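Local structure of DNA helicase RecQ (Deinococcus radiodurans, 4Q48) at residues A[315-320]-A[384-389]; A[378-383]-A[506-511]. The protein probably couples ATP hydrolysis to 3'-to-5' translocation along DNA and so unwinds duplexes, this chain being the catalytic core of a longer RecQ helicase. One frame throughout, in Å; residues are numbered along the deposited sequence.

Contact 1. Residues A[315-320]-A[384-389]; sequences KSMEGY and QVLLHY
M317 carries the apolar part of this contact, reaching both Y389 and L386. Its CB lies over one face of the Y389 ring, 3.7 Å from the ring centroid, in a CH-pi contact displaced toward the rim. SD stands above the ring at a distance, 5.4 Å from its centroid, giving a longer Met-aromatic contact. The M317 chain then bends at chi2 and chi3, which carries CE to L386, 3.6 Å from CD1. CG of L386 is anti to its backbone N (chi1 169°), and this rotamer brings its end nearer to helix 317-324, where CD1 also meets the edge of the Y320 ring. Methionine's unbranched, flexible chain can cover the Y389 ring with CB and still reach L386 with CE.

The polar ends meet beside the Y389 ring. CD of E318 lies at the ring's edge, the carboxylate and ring planes 75° apart, and both carboxylate oxygens are 3.5 Å from Y389 OH without hydrogen bonding to it. K368 of helix 359-376 links the two, forming a salt bridge with E318 OE2 and a hydrogen bond with the tyrosine hydroxyl. Within 315-320, S316 is the N-cap of helix 317-324: its OG accepts from G319 N at 3.1 Å and bonds weakly to E318 OE1.

Helix 317-324 belongs to the crossover between parallel strands 305-310 and 334-340; through it the second RecA-like domain of this RecQ helicase rests on helix 382-389 of the zinc-binding domain.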
loop_
_atom_site.group_PDB
_atom_site.type_symbol
_atom_site.label_atom_id
_atom_site.label_comp_id
_atom_site.label_asym_id
_atom_site.label_seq_id
_atom_site.Cartn_x
_atom_site.Cartn_y
_atom_site.Cartn_z
ATOM N N LYS A 315 4.160 4.801 10.772
ATOM C CA LYS A 315 4.588 3.426 11.029
ATOM C C LYS A 315 4.942 2.688 9.733
ATOM O O LYS A 315 5.655 1.689 9.748
ATOM C CB LYS A 315 3.507 2.644 11.788
ATOM C CG LYS A 315 2.876 3.408 12.948
ATOM C CD LYS A 315 2.444 2.457 14.085
ATOM C CE LYS A 315 1.387 3.060 15.043
ATOM N NZ LYS A 315 0.325 2.130 15.586
ATOM N N SER A 316 4.442 3.178 8.612
ATOM C CA SER A 316 4.711 2.545 7.341
ATOM C C SER A 316 4.394 3.449 6.154
ATOM O O SER A 316 3.780 4.509 6.314
ATOM C CB SER A 316 3.898 1.265 7.248
ATOM O OG SER A 316 2.518 1.570 7.275
ATOM N N MET A 317 4.793 3.000 4.964
ATOM C CA MET A 317 4.410 3.648 3.715
ATOM C C MET A 317 2.889 3.588 3.511
ATOM O O MET A 317 2.284 4.549 3.028
ATOM C CB MET A 317 5.122 3.006 2.518
ATOM C CG MET A 317 6.603 3.318 2.406
ATOM S SD MET A 317 6.932 5.053 2.075
ATOM C CE MET A 317 6.888 5.080 0.287
ATOM N N GLU A 318 2.279 2.454 3.855
ATOM C CA GLU A 318 0.821 2.313 3.783
ATOM C C GLU A 318 0.134 3.399 4.613
ATOM O O GLU A 318 -0.728 4.128 4.108
ATOM C CB GLU A 318 0.375 0.952 4.314
ATOM C CG GLU A 318 0.775 -0.242 3.502
ATOM C CD GLU A 318 2.148 -0.758 3.897
ATOM O OE1 GLU A 318 2.973 0.043 4.395
ATOM O OE2 GLU A 318 2.381 -1.982 3.758
ATOM N N GLY A 319 0.564 3.530 5.869
ATOM C CA GLY A 319 0.022 4.529 6.767
ATOM C C GLY A 319 0.271 5.946 6.299
ATOM O O GLY A 319 -0.612 6.797 6.370
ATOM N N TYR A 320 1.480 6.190 5.815
ATOM C CA TYR A 320 1.859 7.502 5.321
ATOM C C TYR A 320 0.957 7.891 4.150
ATOM O O TYR A 320 0.452 9.019 4.073
ATOM C CB TYR A 320 3.343 7.516 4.935
ATOM C CG TYR A 320 3.789 8.799 4.289
ATOM C CD1 TYR A 320 4.028 9.942 5.034
ATOM C CD2 TYR A 320 3.933 8.876 2.912
ATOM C CE1 TYR A 320 4.421 11.127 4.417
ATOM C CE2 TYR A 320 4.322 10.041 2.297
ATOM C CZ TYR A 320 4.568 11.170 3.047
ATOM O OH TYR A 320 4.963 12.328 2.398
ATOM N N GLN A 384 7.617 9.318 -7.542
ATOM C CA GLN A 384 8.006 8.090 -8.221
ATOM C C GLN A 384 8.322 6.976 -7.226
ATOM O O GLN A 384 7.844 5.846 -7.395
ATOM C CB GLN A 384 9.206 8.312 -9.138
ATOM C CG GLN A 384 8.854 8.915 -10.486
ATOM C CD GLN A 384 10.076 9.243 -11.342
ATOM O OE1 GLN A 384 11.169 9.524 -10.835
ATOM N NE2 GLN A 384 9.883 9.234 -12.653
ATOM N N VAL A 385 9.091 7.276 -6.186
ATOM C CA VAL A 385 9.454 6.253 -5.209
ATOM C C VAL A 385 8.244 5.757 -4.441
ATOM O O VAL A 385 8.112 4.558 -4.198
ATOM C CB VAL A 385 10.512 6.770 -4.213
ATOM C CG1 VAL A 385 10.630 5.853 -2.986
ATOM C CG2 VAL A 385 11.881 6.955 -4.896
ATOM N N LEU A 386 7.367 6.686 -4.057
ATOM C CA LEU A 386 6.154 6.388 -3.269
ATOM C C LEU A 386 5.193 5.481 -4.020
ATOM O O LEU A 386 4.730 4.478 -3.487
ATOM C CB LEU A 386 5.432 7.688 -2.877
ATOM C CG LEU A 386 4.017 7.635 -2.285
ATOM C CD1 LEU A 386 4.019 6.934 -0.940
ATOM C CD2 LEU A 386 3.471 9.021 -2.101
ATOM N N LEU A 387 4.950 5.822 -5.281
ATOM C CA LEU A 387 3.985 5.128 -6.113
ATOM C C LEU A 387 4.514 3.743 -6.481
ATOM O O LEU A 387 3.738 2.785 -6.600
ATOM C CB LEU A 387 3.674 5.974 -7.353
ATOM C CG LEU A 387 2.926 7.294 -7.026
ATOM C CD1 LEU A 387 2.630 8.114 -8.258
ATOM C CD2 LEU A 387 1.638 7.042 -6.274
ATOM N N HIS A 388 5.839 3.624 -6.597
ATOM C CA HIS A 388 6.482 2.353 -6.923
ATOM C C HIS A 388 6.219 1.293 -5.842
ATOM O O HIS A 388 6.043 0.109 -6.129
ATOM C CB HIS A 388 7.989 2.560 -7.108
ATOM C CG HIS A 388 8.770 1.281 -7.188
ATOM N ND1 HIS A 388 8.905 0.559 -8.360
ATOM C CD2 HIS A 388 9.423 0.575 -6.234
ATOM C CE1 HIS A 388 9.618 -0.527 -8.124
ATOM N NE2 HIS A 388 9.945 -0.541 -6.844
ATOM N N TYR A 389 6.169 1.729 -4.593
ATOM C CA TYR A 389 5.875 0.833 -3.483
ATOM C C TYR A 389 4.506 0.158 -3.671
ATOM O O TYR A 389 4.297 -0.974 -3.254
ATOM C CB TYR A 389 5.899 1.619 -2.188
ATOM C CG TYR A 389 5.833 0.823 -0.917
ATOM C CD1 TYR A 389 6.975 0.210 -0.393
ATOM C CD2 TYR A 389 4.629 0.669 -0.230
ATOM C CE1 TYR A 389 6.922 -0.528 0.796
ATOM C CE2 TYR A 389 4.566 -0.067 0.968
ATOM C CZ TYR A 389 5.718 -0.651 1.477
ATOM O OH TYR A 389 5.666 -1.370 2.657
#

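Contact 2. Residues A[378-383]-A[506-511]; sequences AATCRR and KLLLRE. With ZN (zinc ion), chain C.
A379 and R510 bring the two backbones close, their CA atoms 5.4 Å apart. The A379 methyl points at strand 508-510, with CB 4.1 Å from L508 CB; a side chain this small suits a place where loop and strand backbones run so near each other. L508 has CG anti to its carbonyl carbon (chi1 -47°), and its CD1 meets T380 CG2 at 3.9 Å, the two side chains crossing at about a right angle. Threonine suits this exposed edge, since its methyl can pack on leucine while the hydroxyl takes another direction.

R510 supplies the polar link. Its chain is extended from CG to NE, long enough to span to the loop, and NE donates to A378 O at 3.2 Å with an N-H...O angle of 151°. The donor sits well above the carbonyl plane, while the oxygen is only slightly tilted from the guanidinium plane. P408 packs on the same arginine.

R382 NH1 comes within 4.2 Å of R510 NH2, a proximity of like charges that is probably eased by D402, which forms a salt bridge with R382 NH1. R382 NH2 also donates to Y375 O, and the guanidinium makes a cation-pi contact with the Y375 ring, so several partners fix this group.

C381, on the loop just before helix 382-389, binds the metal: with SG anti to its backbone N (chi1 -177°), SG lies 2.4 Å from zinc. Its side chain also caps the helix as N-cap. C398, C401 and C404 complete the four-cysteine zinc site characteristic of RecQ helicases, and strand 508-510, paired antiparallel with 410-412, belongs to the adjoining RQC domain, a winged-helix fold in this family.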
loop_
_atom_site.group_PDB
_atom_site.type_symbol
_atom_site.label_atom_id
_atom_site.label_comp_id
_atom_site.label_asym_id
_atom_site.label_seq_id
_atom_site.Cartn_x
_atom_site.Cartn_y
_atom_site.Cartn_z
ATOM N N ALA A 378 15.003 9.977 -0.844
ATOM C CA ALA A 378 15.033 9.966 -2.308
ATOM C C ALA A 378 15.947 11.028 -2.898
ATOM O O ALA A 378 15.986 12.186 -2.453
ATOM C CB ALA A 378 13.651 10.117 -2.863
ATOM N N ALA A 379 16.732 10.614 -3.883
ATOM C CA ALA A 379 17.670 11.531 -4.510
ATOM C C ALA A 379 17.030 12.005 -5.804
ATOM O O ALA A 379 17.389 13.014 -6.373
ATOM C CB ALA A 379 18.974 10.854 -4.750
ATOM N N THR A 380 16.006 11.284 -6.208
ATOM C CA THR A 380 15.184 11.654 -7.341
ATOM C C THR A 380 13.749 11.697 -6.860
ATOM O O THR A 380 13.449 11.179 -5.795
ATOM C CB THR A 380 15.351 10.636 -8.505
ATOM O OG1 THR A 380 15.135 9.287 -8.018
ATOM C CG2 THR A 380 16.765 10.715 -9.070
ATOM N N CYS A 381 12.881 12.313 -7.651
ATOM C CA CYS A 381 11.438 12.483 -7.373
ATOM C C CYS A 381 10.839 11.581 -6.296
ATOM O O CYS A 381 10.896 10.353 -6.425
ATOM C CB CYS A 381 10.682 12.273 -8.674
ATOM S SG CYS A 381 8.890 12.501 -8.601
ATOM N N ARG A 382 10.302 12.175 -5.227
ATOM C CA ARG A 382 9.696 11.385 -4.145
ATOM C C ARG A 382 8.487 10.606 -4.617
ATOM O O ARG A 382 8.263 9.496 -4.161
ATOM C CB ARG A 382 9.203 12.244 -2.993
ATOM C CG ARG A 382 10.096 13.305 -2.538
ATOM C CD ARG A 382 9.690 13.648 -1.158
ATOM N NE ARG A 382 10.502 12.825 -0.300
ATOM C CZ ARG A 382 11.698 13.199 0.115
ATOM N NH1 ARG A 382 12.167 14.396 -0.226
ATOM N NH2 ARG A 382 12.404 12.388 0.880
ATOM N N ARG A 383 7.686 11.228 -5.484
ATOM C CA ARG A 383 6.411 10.662 -5.901
ATOM C C ARG A 383 6.659 9.334 -6.612
ATOM O O ARG A 383 6.052 8.331 -6.262
ATOM C CB ARG A 383 5.645 11.633 -6.812
ATOM C CG ARG A 383 4.135 11.384 -6.882
ATOM C CD ARG A 383 3.427 12.342 -7.803
ATOM N NE ARG A 383 3.481 13.709 -7.316
ATOM C CZ ARG A 383 2.535 14.271 -6.568
ATOM N NH1 ARG A 383 1.465 13.562 -6.239
ATOM N NH2 ARG A 383 2.650 15.541 -6.161
ATOM N N LYS A 506 19.645 6.018 -14.038
ATOM C CA LYS A 506 20.813 6.364 -13.241
ATOM C C LYS A 506 20.610 5.924 -11.798
ATOM O O LYS A 506 19.482 5.910 -11.308
ATOM C CB LYS A 506 21.076 7.874 -13.249
ATOM C CG LYS A 506 21.595 8.504 -14.514
ATOM C CD LYS A 506 21.722 10.021 -14.304
ATOM C CE LYS A 506 21.934 10.833 -15.608
ATOM N NZ LYS A 506 23.300 10.756 -16.244
ATOM N N LEU A 507 21.692 5.567 -11.112
ATOM C CA LEU A 507 21.624 5.373 -9.659
ATOM C C LEU A 507 22.199 6.577 -8.915
ATOM O O LEU A 507 23.394 6.814 -8.989
ATOM C CB LEU A 507 22.388 4.134 -9.244
ATOM C CG LEU A 507 22.455 3.944 -7.741
ATOM C CD1 LEU A 507 21.041 3.756 -7.202
ATOM C CD2 LEU A 507 23.356 2.781 -7.366
ATOM N N LEU A 508 21.370 7.367 -8.233
ATOM C CA LEU A 508 21.873 8.552 -7.522
ATOM C C LEU A 508 21.681 8.454 -6.015
ATOM O O LEU A 508 20.582 8.239 -5.541
ATOM C CB LEU A 508 21.187 9.818 -8.027
ATOM C CG LEU A 508 21.082 10.009 -9.553
ATOM C CD1 LEU A 508 20.535 11.386 -9.931
ATOM C CD2 LEU A 508 22.428 9.780 -10.227
ATOM N N LEU A 509 22.745 8.697 -5.264
ATOM C CA LEU A 509 22.660 8.861 -3.828
ATOM C C LEU A 509 22.771 10.362 -3.470
ATOM O O LEU A 509 23.349 11.171 -4.232
ATOM C CB LEU A 509 23.756 8.065 -3.124
ATOM C CG LEU A 509 23.527 6.578 -2.822
ATOM C CD1 LEU A 509 23.431 5.718 -4.103
ATOM C CD2 LEU A 509 24.602 6.056 -1.909
ATOM N N ARG A 510 22.171 10.747 -2.344
ATOM C CA ARG A 510 22.313 12.119 -1.845
ATOM C C ARG A 510 23.770 12.366 -1.538
ATOM O O ARG A 510 24.435 11.448 -1.044
ATOM C CB ARG A 510 21.460 12.325 -0.614
ATOM C CG ARG A 510 20.099 12.804 -0.970
ATOM C CD ARG A 510 19.189 12.726 0.214
ATOM N NE ARG A 510 17.901 13.301 -0.148
ATOM C CZ ARG A 510 17.534 14.553 0.110
ATOM N NH1 ARG A 510 18.343 15.364 0.794
ATOM N NH2 ARG A 510 16.338 14.971 -0.296
ATOM N N GLU A 511 24.273 13.572 -1.843
ATOM C CA GLU A 511 25.687 13.896 -1.588
ATOM C C GLU A 511 26.110 13.812 -0.124
ATOM O O GLU A 511 27.218 13.368 0.130
ATOM C CB GLU A 511 26.036 15.269 -2.153
ATOM C CG GLU A 511 27.549 15.577 -2.271
ATOM C CD GLU A 511 28.271 14.812 -3.389
ATOM O OE1 GLU A 511 28.152 15.186 -4.583
ATOM O OE2 GLU A 511 28.991 13.850 -3.069
HETATM ZN ZN ZN C . 8.647 14.775 -7.997
#

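The two contacts have centres 15 Å apart and share helix 382-389: contact 2 uses its start and the loop before it, contact 1 the remainder. They touch directly where V385 CG2 packs on A378 CB at 4.2 Å. Along the chain their segments interleave, in the order 315-320, 378-383, 384-389, 506-511. Y375 of helix 359-376 serves both, packing on M317 and L386 in one and holding R382 in the other. The zinc-binding domain thus lies between the second RecA-like domain and the RQC domain, its short helix and preceding loop connecting to each: contact 1 joins it to the former, contact 2 to the latter.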